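Local structure of cleavage stimulation factor 77 (Encephalitozoon cuniculi, 2UY1) at residues H194-L206 with F218-K231. The protein is a helical-repeat relative of CstF-77 and Suppressor of forked that probably acts in the nucleus, binding mRNA in 3'-end processing. Sequence-based numbering, arbitrary orientation.
Sequences HESRMHFIHNYIL and FYSEYLIGIGQKEK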
ATOM      1  N   HIS B 194      28.302 -16.959  34.885  1.00 41.61           N
ATOM      2  CA  HIS B 194      27.306 -16.274  34.048  1.00 39.69           C
ATOM      3  C   HIS B 194      26.505 -17.307  33.268  1.00 37.93           C
ATOM      4  O   HIS B 194      25.296 -17.287  33.305  1.00 37.53           O
ATOM      5  CB  HIS B 194      27.944 -15.240  33.100  1.00 39.50           C
ATOM      6  CG  HIS B 194      26.942 -14.490  32.255  1.00 38.12           C
ATOM      7  ND1 HIS B 194      26.844 -14.653  30.888  1.00 36.73           N
ATOM      8  CD2 HIS B 194      25.977 -13.606  32.594  1.00 37.21           C
ATOM      9  CE1 HIS B 194      25.880 -13.883  30.420  1.00 33.65           C
ATOM     10  NE2 HIS B 194      25.329 -13.248  31.436  1.00 36.36           N
ATOM     11  N   GLU B 195      27.203 -18.198  32.576  1.00 36.51           N
ATOM     12  CA  GLU B 195      26.603 -19.382  31.974  1.00 35.98           C
ATOM     13  C   GLU B 195      25.596 -20.109  32.904  1.00 34.54           C
ATOM     14  O   GLU B 195      24.499 -20.461  32.479  1.00 33.91           O
ATOM     15  CB  GLU B 195      27.719 -20.340  31.530  1.00 36.46           C
ATOM     16  CG  GLU B 195      27.202 -21.646  30.936  1.00 38.89           C
ATOM     17  CD  GLU B 195      28.281 -22.627  30.472  1.00 38.60           C
ATOM     18  OE1 GLU B 195      29.447 -22.211  30.231  1.00 39.16           O
ATOM     19  OE2 GLU B 195      27.919 -23.833  30.317  1.00 40.02           O
ATOM     20  N   SER B 196      25.983 -20.316  34.169  1.00 32.83           N
ATOM     21  CA  SER B 196      25.173 -20.990  35.166  1.00 31.19           C
ATOM     22  C   SER B 196      23.882 -20.183  35.398  1.00 29.80           C
ATOM     23  O   SER B 196      22.744 -20.704  35.372  1.00 27.65           O
ATOM     24  CB  SER B 196      26.028 -21.130  36.442  1.00 31.33           C
ATOM     25  OG  SER B 196      25.350 -21.840  37.459  1.00 32.48           O
ATOM     26  N   ARG B 197      24.066 -18.879  35.576  1.00 29.04           N
ATOM     27  CA  ARG B 197      22.943 -17.975  35.680  1.00 28.07           C
ATOM     28  C   ARG B 197      22.003 -18.045  34.469  1.00 27.75           C
ATOM     29  O   ARG B 197      20.787 -17.948  34.616  1.00 26.88           O
ATOM     30  CB  ARG B 197      23.399 -16.532  35.900  1.00 27.02           C
ATOM     31  CG  ARG B 197      22.185 -15.525  36.047  1.00 27.75           C
ATOM     32  CD  ARG B 197      22.517 -14.280  36.889  1.00 26.43           C
ATOM     33  NE  ARG B 197      21.382 -13.372  36.981  1.00 28.33           N
ATOM     34  CZ  ARG B 197      20.428 -13.438  37.915  1.00 29.28           C
ATOM     35  NH1 ARG B 197      20.455 -14.408  38.850  1.00 26.92           N
ATOM     36  NH2 ARG B 197      19.434 -12.556  37.895  1.00 29.67           N
ATOM     37  N   MET B 198      22.585 -18.163  33.287  1.00 28.64           N
ATOM     38  CA  MET B 198      21.823 -18.123  32.020  1.00 29.35           C
ATOM     39  C   MET B 198      21.050 -19.441  31.786  1.00 29.79           C
ATOM     40  O   MET B 198      19.939 -19.448  31.221  1.00 29.72           O
ATOM     41  CB  MET B 198      22.783 -17.860  30.837  1.00 29.33           C
ATOM     42  CG  MET B 198      23.310 -16.394  30.710  1.00 27.39           C
ATOM     43  SD  MET B 198      22.077 -15.127  31.075  1.00 29.40           S
ATOM     44  CE  MET B 198      20.829 -15.456  29.806  1.00 28.79           C
ATOM     45  N   HIS B 199      21.649 -20.554  32.206  1.00 29.15           N
ATOM     46  CA  HIS B 199      20.973 -21.856  32.144  1.00 29.78           C
ATOM     47  C   HIS B 199      19.706 -21.804  32.979  1.00 30.24           C
ATOM     48  O   HIS B 199      18.646 -22.148  32.485  1.00 31.40           O
ATOM     49  CB  HIS B 199      21.889 -22.977  32.615  1.00 28.79           C
ATOM     50  CG  HIS B 199      22.968 -23.338  31.627  1.00 27.05           C
ATOM     51  ND1 HIS B 199      22.697 -23.730  30.335  1.00 24.53           N
ATOM     52  CD2 HIS B 199      24.312 -23.429  31.767  1.00 28.77           C
ATOM     53  CE1 HIS B 199      23.824 -24.027  29.714  1.00 25.98           C
ATOM     54  NE2 HIS B 199      24.823 -23.851  30.563  1.00 29.28           N
ATOM     55  N   PHE B 200      19.805 -21.308  34.218  1.00 30.95           N
ATOM     56  CA  PHE B 200      18.645 -21.234  35.112  1.00 30.72           C
ATOM     57  C   PHE B 200      17.529 -20.436  34.468  1.00 30.95           C
ATOM     58  O   PHE B 200      16.370 -20.865  34.469  1.00 31.50           O
ATOM     59  CB  PHE B 200      18.980 -20.604  36.482  1.00 30.25           C
ATOM     60  CG  PHE B 200      17.768 -20.196  37.235  1.00 29.68           C
ATOM     61  CD1 PHE B 200      17.065 -21.126  37.994  1.00 30.10           C
ATOM     62  CD2 PHE B 200      17.275 -18.920  37.130  1.00 28.05           C
ATOM     63  CE1 PHE B 200      15.914 -20.760  38.646  1.00 27.60           C
ATOM     64  CE2 PHE B 200      16.103 -18.532  37.792  1.00 30.48           C
ATOM     65  CZ  PHE B 200      15.436 -19.440  38.555  1.00 29.83           C
ATOM     66  N   ILE B 201      17.878 -19.244  33.972  1.00 30.50           N
ATOM     67  CA  ILE B 201      16.888 -18.330  33.400  1.00 29.33           C
ATOM     68  C   ILE B 201      16.158 -19.001  32.233  1.00 28.50           C
ATOM     69  O   ILE B 201      14.940 -19.004  32.216  1.00 28.82           O
ATOM     70  CB  ILE B 201      17.543 -16.921  33.048  1.00 30.14           C
ATOM     71  CG1 ILE B 201      17.818 -16.133  34.356  1.00 29.26           C
ATOM     72  CG2 ILE B 201      16.724 -16.127  32.049  1.00 29.15           C
ATOM     73  CD1 ILE B 201      18.403 -14.708  34.176  1.00 28.49           C
ATOM     74  N   HIS B 202      16.891 -19.600  31.288  1.00 26.95           N
ATOM     75  CA  HIS B 202      16.277 -20.260  30.121  1.00 27.18           C
ATOM     76  C   HIS B 202      15.431 -21.497  30.521  1.00 27.23           C
ATOM     77  O   HIS B 202      14.336 -21.709  29.999  1.00 27.92           O
ATOM     78  CB  HIS B 202      17.340 -20.717  29.112  1.00 26.77           C
ATOM     79  CG  HIS B 202      17.936 -19.606  28.293  1.00 26.23           C
ATOM     80  ND1 HIS B 202      19.125 -18.985  28.629  1.00 24.30           N
ATOM     81  CD2 HIS B 202      17.512 -19.017  27.146  1.00 23.80           C
ATOM     82  CE1 HIS B 202      19.386 -18.027  27.749  1.00 24.25           C
ATOM     83  NE2 HIS B 202      18.430 -18.034  26.832  1.00 23.85           N
ATOM     84  N   ASN B 203      15.928 -22.302  31.452  1.00 26.76           N
ATOM     85  CA  ASN B 203      15.144 -23.462  31.919  1.00 26.85           C
ATOM     86  C   ASN B 203      13.901 -23.057  32.679  1.00 26.24           C
ATOM     87  O   ASN B 203      12.827 -23.627  32.460  1.00 27.38           O
ATOM     88  CB  ASN B 203      15.989 -24.369  32.791  1.00 27.23           C
ATOM     89  CG  ASN B 203      16.856 -25.269  31.994  1.00 30.38           C
ATOM     90  OD1 ASN B 203      18.086 -25.169  32.042  1.00 35.35           O
ATOM     91  ND2 ASN B 203      16.237 -26.147  31.219  1.00 34.29           N
ATOM     92  N   TYR B 204      14.038 -22.097  33.595  1.00 25.99           N
ATOM     93  CA  TYR B 204      12.866 -21.570  34.318  1.00 25.49           C
ATOM     94  C   TYR B 204      11.863 -21.029  33.293  1.00 25.68           C
ATOM     95  O   TYR B 204      10.691 -21.272  33.418  1.00 24.47           O
ATOM     96  CB  TYR B 204      13.255 -20.450  35.281  1.00 26.25           C
ATOM     97  CG  TYR B 204      12.093 -19.860  36.048  1.00 26.20           C
ATOM     98  CD1 TYR B 204      11.649 -20.477  37.239  1.00 24.47           C
ATOM     99  CD2 TYR B 204      11.436 -18.713  35.618  1.00 23.35           C
ATOM    100  CE1 TYR B 204      10.593 -19.978  37.960  1.00 20.52           C
ATOM    101  CE2 TYR B 204      10.351 -18.201  36.366  1.00 26.45           C
ATOM    102  CZ  TYR B 204       9.948 -18.862  37.542  1.00 24.21           C
ATOM    103  OH  TYR B 204       8.908 -18.428  38.349  1.00 27.32           O
ATOM    104  N   ILE B 205      12.324 -20.288  32.287  1.00 25.05           N
ATOM    105  CA  ILE B 205      11.427 -19.839  31.203  1.00 25.98           C
ATOM    106  C   ILE B 205      10.763 -21.000  30.420  1.00 26.46           C
ATOM    107  O   ILE B 205       9.588 -20.922  30.060  1.00 25.95           O
ATOM    108  CB  ILE B 205      12.121 -18.862  30.242  1.00 26.75           C
ATOM    109  CG1 ILE B 205      12.570 -17.604  30.992  1.00 25.32           C
ATOM    110  CG2 ILE B 205      11.195 -18.519  29.072  1.00 25.38           C
ATOM    111  CD1 ILE B 205      13.582 -16.744  30.230  1.00 26.24           C
ATOM    112  N   LEU B 206      11.498 -22.092  30.256  1.00 27.98           N
ATOM    113  CA  LEU B 206      11.030 -23.306  29.590  1.00 30.05           C
ATOM    114  C   LEU B 206       9.936 -23.979  30.388  1.00 31.80           C
ATOM    115  O   LEU B 206       9.000 -24.518  29.802  1.00 32.61           O
ATOM    116  CB  LEU B 206      12.183 -24.317  29.393  1.00 30.06           C
ATOM    117  CG  LEU B 206      12.800 -24.720  28.033  1.00 29.96           C
ATOM    118  CD1 LEU B 206      13.023 -23.532  27.158  1.00 30.40           C
ATOM    119  CD2 LEU B 206      14.089 -25.494  28.214  1.00 29.23           C
ATOM    120  N   PHE B 218      14.848 -19.630  21.887  1.00 22.65           N
ATOM    121  CA  PHE B 218      15.719 -18.711  22.663  1.00 23.56           C
ATOM    122  C   PHE B 218      16.922 -19.447  23.283  1.00 23.99           C
ATOM    123  O   PHE B 218      18.082 -19.048  23.115  1.00 25.30           O
ATOM    124  CB  PHE B 218      15.006 -18.051  23.850  1.00 23.97           C
ATOM    125  CG  PHE B 218      13.855 -17.133  23.507  1.00 23.94           C
ATOM    126  CD1 PHE B 218      13.696 -16.538  22.244  1.00 28.27           C
ATOM    127  CD2 PHE B 218      12.964 -16.795  24.514  1.00 26.03           C
ATOM    128  CE1 PHE B 218      12.610 -15.668  21.972  1.00 26.31           C
ATOM    129  CE2 PHE B 218      11.907 -15.931  24.255  1.00 24.76           C
ATOM    130  CZ  PHE B 218      11.723 -15.383  22.978  1.00 25.65           C
ATOM    131  N   TYR B 219      16.626 -20.526  24.003  1.00 24.93           N
ATOM    132  CA  TYR B 219      17.651 -21.387  24.633  1.00 23.09           C
ATOM    133  C   TYR B 219      18.526 -22.089  23.623  1.00 23.64           C
ATOM    134  O   TYR B 219      19.757 -22.142  23.782  1.00 23.96           O
ATOM    135  CB  TYR B 219      16.990 -22.418  25.568  1.00 24.81           C
ATOM    136  CG  TYR B 219      17.917 -23.039  26.615  1.00 22.58           C
ATOM    137  CD1 TYR B 219      19.070 -22.382  27.027  1.00 21.38           C
ATOM    138  CD2 TYR B 219      17.578 -24.220  27.265  1.00 23.49           C
ATOM    139  CE1 TYR B 219      19.886 -22.898  28.019  1.00 23.42           C
ATOM    140  CE2 TYR B 219      18.413 -24.788  28.231  1.00 17.35           C
ATOM    141  CZ  TYR B 219      19.540 -24.134  28.613  1.00 24.36           C
ATOM    142  OH  TYR B 219      20.366 -24.692  29.575  1.00 27.28           O
ATOM    143  N   SER B 220      17.922 -22.660  22.588  1.00 22.33           N
ATOM    144  CA  SER B 220      18.710 -23.303  21.538  1.00 21.86           C
ATOM    145  C   SER B 220      19.790 -22.334  21.012  1.00 21.45           C
ATOM    146  O   SER B 220      20.971 -22.702  20.868  1.00 21.06           O
ATOM    147  CB  SER B 220      17.770 -23.747  20.401  1.00 21.24           C
ATOM    148  OG  SER B 220      18.516 -24.205  19.263  1.00 23.24           O
ATOM    149  N   GLU B 221      19.358 -21.094  20.731  1.00 21.34           N
ATOM    150  CA  GLU B 221      20.239 -20.059  20.173  1.00 20.79           C
ATOM    151  C   GLU B 221      21.308 -19.687  21.172  1.00 21.84           C
ATOM    152  O   GLU B 221      22.459 -19.642  20.817  1.00 21.43           O
ATOM    153  CB  GLU B 221      19.483 -18.821  19.730  1.00 19.99           C
ATOM    154  CG  GLU B 221      18.755 -18.956  18.368  1.00 17.39           C
ATOM    155  CD  GLU B 221      19.658 -19.253  17.174  1.00 22.33           C
ATOM    156  OE1 GLU B 221      20.401 -18.349  16.714  1.00 19.68           O
ATOM    157  OE2 GLU B 221      19.586 -20.380  16.643  1.00 21.57           O
ATOM    158  N   TYR B 222      20.923 -19.496  22.431  1.00 23.50           N
ATOM    159  CA  TYR B 222      21.897 -19.261  23.493  1.00 24.90           C
ATOM    160  C   TYR B 222      22.932 -20.382  23.542  1.00 24.67           C
ATOM    161  O   TYR B 222      24.138 -20.135  23.582  1.00 24.25           O
ATOM    162  CB  TYR B 222      21.214 -19.109  24.845  1.00 25.89           C
ATOM    163  CG  TYR B 222      22.230 -19.119  25.949  1.00 28.74           C
ATOM    164  CD1 TYR B 222      23.064 -18.014  26.158  1.00 29.11           C
ATOM    165  CD2 TYR B 222      22.390 -20.238  26.769  1.00 29.09           C
ATOM    166  CE1 TYR B 222      24.027 -18.011  27.185  1.00 30.96           C
ATOM    167  CE2 TYR B 222      23.341 -20.241  27.794  1.00 29.85           C
ATOM    168  CZ  TYR B 222      24.158 -19.133  27.990  1.00 30.17           C
ATOM    169  OH  TYR B 222      25.114 -19.139  28.989  1.00 31.75           O
ATOM    170  N   LEU B 223      22.449 -21.617  23.514  1.00 25.11           N
ATOM    171  CA  LEU B 223      23.304 -22.792  23.647  1.00 25.43           C
ATOM    172  C   LEU B 223      24.255 -22.919  22.479  1.00 26.59           C
ATOM    173  O   LEU B 223      25.401 -23.317  22.677  1.00 27.44           O
ATOM    174  CB  LEU B 223      22.461 -24.057  23.731  1.00 24.83           C
ATOM    175  CG  LEU B 223      21.936 -24.347  25.136  1.00 24.46           C
ATOM    176  CD1 LEU B 223      21.009 -25.552  25.034  1.00 16.74           C
ATOM    177  CD2 LEU B 223      23.041 -24.550  26.211  1.00 19.21           C
ATOM    178  N   ILE B 224      23.782 -22.561  21.279  1.00 27.22           N
ATOM    179  CA  ILE B 224      24.590 -22.613  20.043  1.00 28.01           C
ATOM    180  C   ILE B 224      25.735 -21.594  20.155  1.00 27.98           C
ATOM    181  O   ILE B 224      26.848 -21.847  19.734  1.00 29.12           O
ATOM    182  CB  ILE B 224      23.710 -22.365  18.774  1.00 27.39           C
ATOM    183  CG1 ILE B 224      22.776 -23.562  18.499  1.00 30.02           C
ATOM    184  CG2 ILE B 224      24.547 -22.032  17.542  1.00 26.51           C
ATOM    185  CD1 ILE B 224      21.965 -23.466  17.155  1.00 28.00           C
ATOM    186  N   GLY B 225      25.465 -20.458  20.769  1.00 29.12           N
ATOM    187  CA  GLY B 225      26.434 -19.363  20.809  1.00 29.73           C
ATOM    188  C   GLY B 225      27.507 -19.603  21.837  1.00 30.96           C
ATOM    189  O   GLY B 225      28.604 -19.038  21.736  1.00 31.88           O
ATOM    190  N   ILE B 226      27.201 -20.456  22.822  1.00 30.72           N
ATOM    191  CA  ILE B 226      28.227 -20.939  23.768  1.00 29.68           C
ATOM    192  C   ILE B 226      28.895 -22.233  23.393  1.00 29.90           C
ATOM    193  O   ILE B 226      29.676 -22.774  24.169  1.00 29.42           O
ATOM    194  CB  ILE B 226      27.790 -20.985  25.277  1.00 30.49           C
ATOM    195  CG1 ILE B 226      26.636 -21.958  25.549  1.00 29.01           C
ATOM    196  CG2 ILE B 226      27.573 -19.588  25.803  1.00 27.79           C
ATOM    197  CD1 ILE B 226      26.275 -21.953  27.070  1.00 30.18           C
ATOM    198  N   GLY B 227      28.634 -22.700  22.183  1.00 29.99           N
ATOM    199  CA  GLY B 227      29.262 -23.908  21.699  1.00 30.48           C
ATOM    200  C   GLY B 227      28.603 -25.173  22.245  1.00 31.01           C
ATOM    201  O   GLY B 227      29.252 -26.230  22.299  1.00 31.51           O
ATOM    202  N   GLN B 228      27.346 -25.089  22.693  1.00 30.49           N
ATOM    203  CA  GLN B 228      26.639 -26.293  23.193  1.00 30.49           C
ATOM    204  C   GLN B 228      25.464 -26.732  22.291  1.00 30.14           C
ATOM    205  O   GLN B 228      24.354 -26.982  22.772  1.00 28.71           O
ATOM    206  CB  GLN B 228      26.220 -26.155  24.687  1.00 30.10           C
ATOM    207  CG  GLN B 228      27.358 -26.356  25.669  1.00 29.71           C
ATOM    208  CD  GLN B 228      27.107 -25.763  27.065  1.00 33.33           C
ATOM    209  OE1 GLN B 228      26.028 -25.943  27.690  1.00 33.31           O
ATOM    210  NE2 GLN B 228      28.133 -25.057  27.581  1.00 35.37           N
ATOM    211  N   LYS B 229      25.743 -26.839  20.991  1.00 30.03           N
ATOM    212  CA  LYS B 229      24.758 -27.226  19.989  1.00 31.04           C
ATOM    213  C   LYS B 229      24.127 -28.614  20.146  1.00 31.57           C
ATOM    214  O   LYS B 229      22.961 -28.788  19.814  1.00 31.62           O
ATOM    215  CB  LYS B 229      25.324 -27.067  18.577  1.00 31.16           C
ATOM    216  CG  LYS B 229      24.303 -27.334  17.483  1.00 30.51           C
ATOM    217  CD  LYS B 229      24.710 -26.651  16.176  1.00 30.62           C
ATOM    218  CE  LYS B 229      23.766 -26.952  15.039  1.00 29.66           C
ATOM    219  NZ  LYS B 229      24.158 -26.106  13.838  1.00 32.16           N
ATOM    220  N   GLU B 230      24.887 -29.596  20.619  1.00 32.07           N
ATOM    221  CA  GLU B 230      24.310 -30.887  20.981  1.00 32.58           C
ATOM    222  C   GLU B 230      23.216 -30.735  22.062  1.00 32.34           C
ATOM    223  O   GLU B 230      22.142 -31.324  21.941  1.00 30.64           O
ATOM    224  CB  GLU B 230      25.408 -31.877  21.407  1.00 33.31           C
ATOM    225  CG  GLU B 230      26.100 -32.545  20.231  1.00 37.94           C
ATOM    226  CD  GLU B 230      27.512 -33.049  20.575  1.00 47.33           C
ATOM    227  OE1 GLU B 230      27.643 -34.140  21.204  1.00 49.83           O
ATOM    228  OE2 GLU B 230      28.494 -32.359  20.212  1.00 47.14           O
ATOM    229  N   LYS B 231      23.485 -29.933  23.101  1.00 31.58           N
ATOM    230  CA  LYS B 231      22.451 -29.624  24.110  1.00 32.57           C
ATOM    231  C   LYS B 231      21.295 -28.855  23.469  1.00 31.18           C
ATOM    232  O   LYS B 231      20.143 -29.113  23.776  1.00 30.98           O
ATOM    233  CB  LYS B 231      23.040 -28.885  25.334  1.00 32.89           C
ATOM    234  CG  LYS B 231      22.088 -28.764  26.547  1.00 35.39           C
ATOM    235  CD  LYS B 231      22.799 -28.300  27.856  1.00 35.83           C
ATOM    236  CE  LYS B 231      21.817 -27.659  28.868  1.00 38.10           C
ATOM    237  NZ  LYS B 231      20.358 -28.208  28.874  1.00 40.86           N
TER
HETATM  238  O   HOH W   1      18.519 -16.450  24.572  1.00 26.76           O
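Successive antiparallel helices of an all-helical repeat array meet here: 194-206 packs against 218-225, at 160° and 10.2 Å between axes, through an aromatic cluster of His199, His202, Tyr219 and Tyr222. With CG anti to the backbone N (chi1 -160°), the Tyr219 ring reaches across to helix 194-206, its flat face under His202 CB in a CH-pi contact. Tyr219 OH is hydrogen-bonded to His199 ND1 at 2.6 Å. The other imidazole nitrogen, His199 NE2, donates in the ring plane to the anti lone pair of Glu195 OE2, 3.1 Å away, so both ring nitrogens are held and the rotation is fixed. Gln228 NE2 donates to Glu195 OE2 from above the carboxylate plane (3.0 Å, 179°). Tyr222 turns its edge toward the His199 face, while its OH end lies against Met198 CB. Buried His202 suits its place because both nitrogens find partners: His202 ND1 donates to Met198 O (2.8 Å), and His202 NE2 shares a water with Phe218 O. Gly227, with positive phi, closes helix 218-225 in a Schellman motif. Tyr219 and Tyr222 each sit as a knob among side chains of 194-206; such antiparallel packing of successive helices builds the TPR-like, HAT-type array of the Suf family.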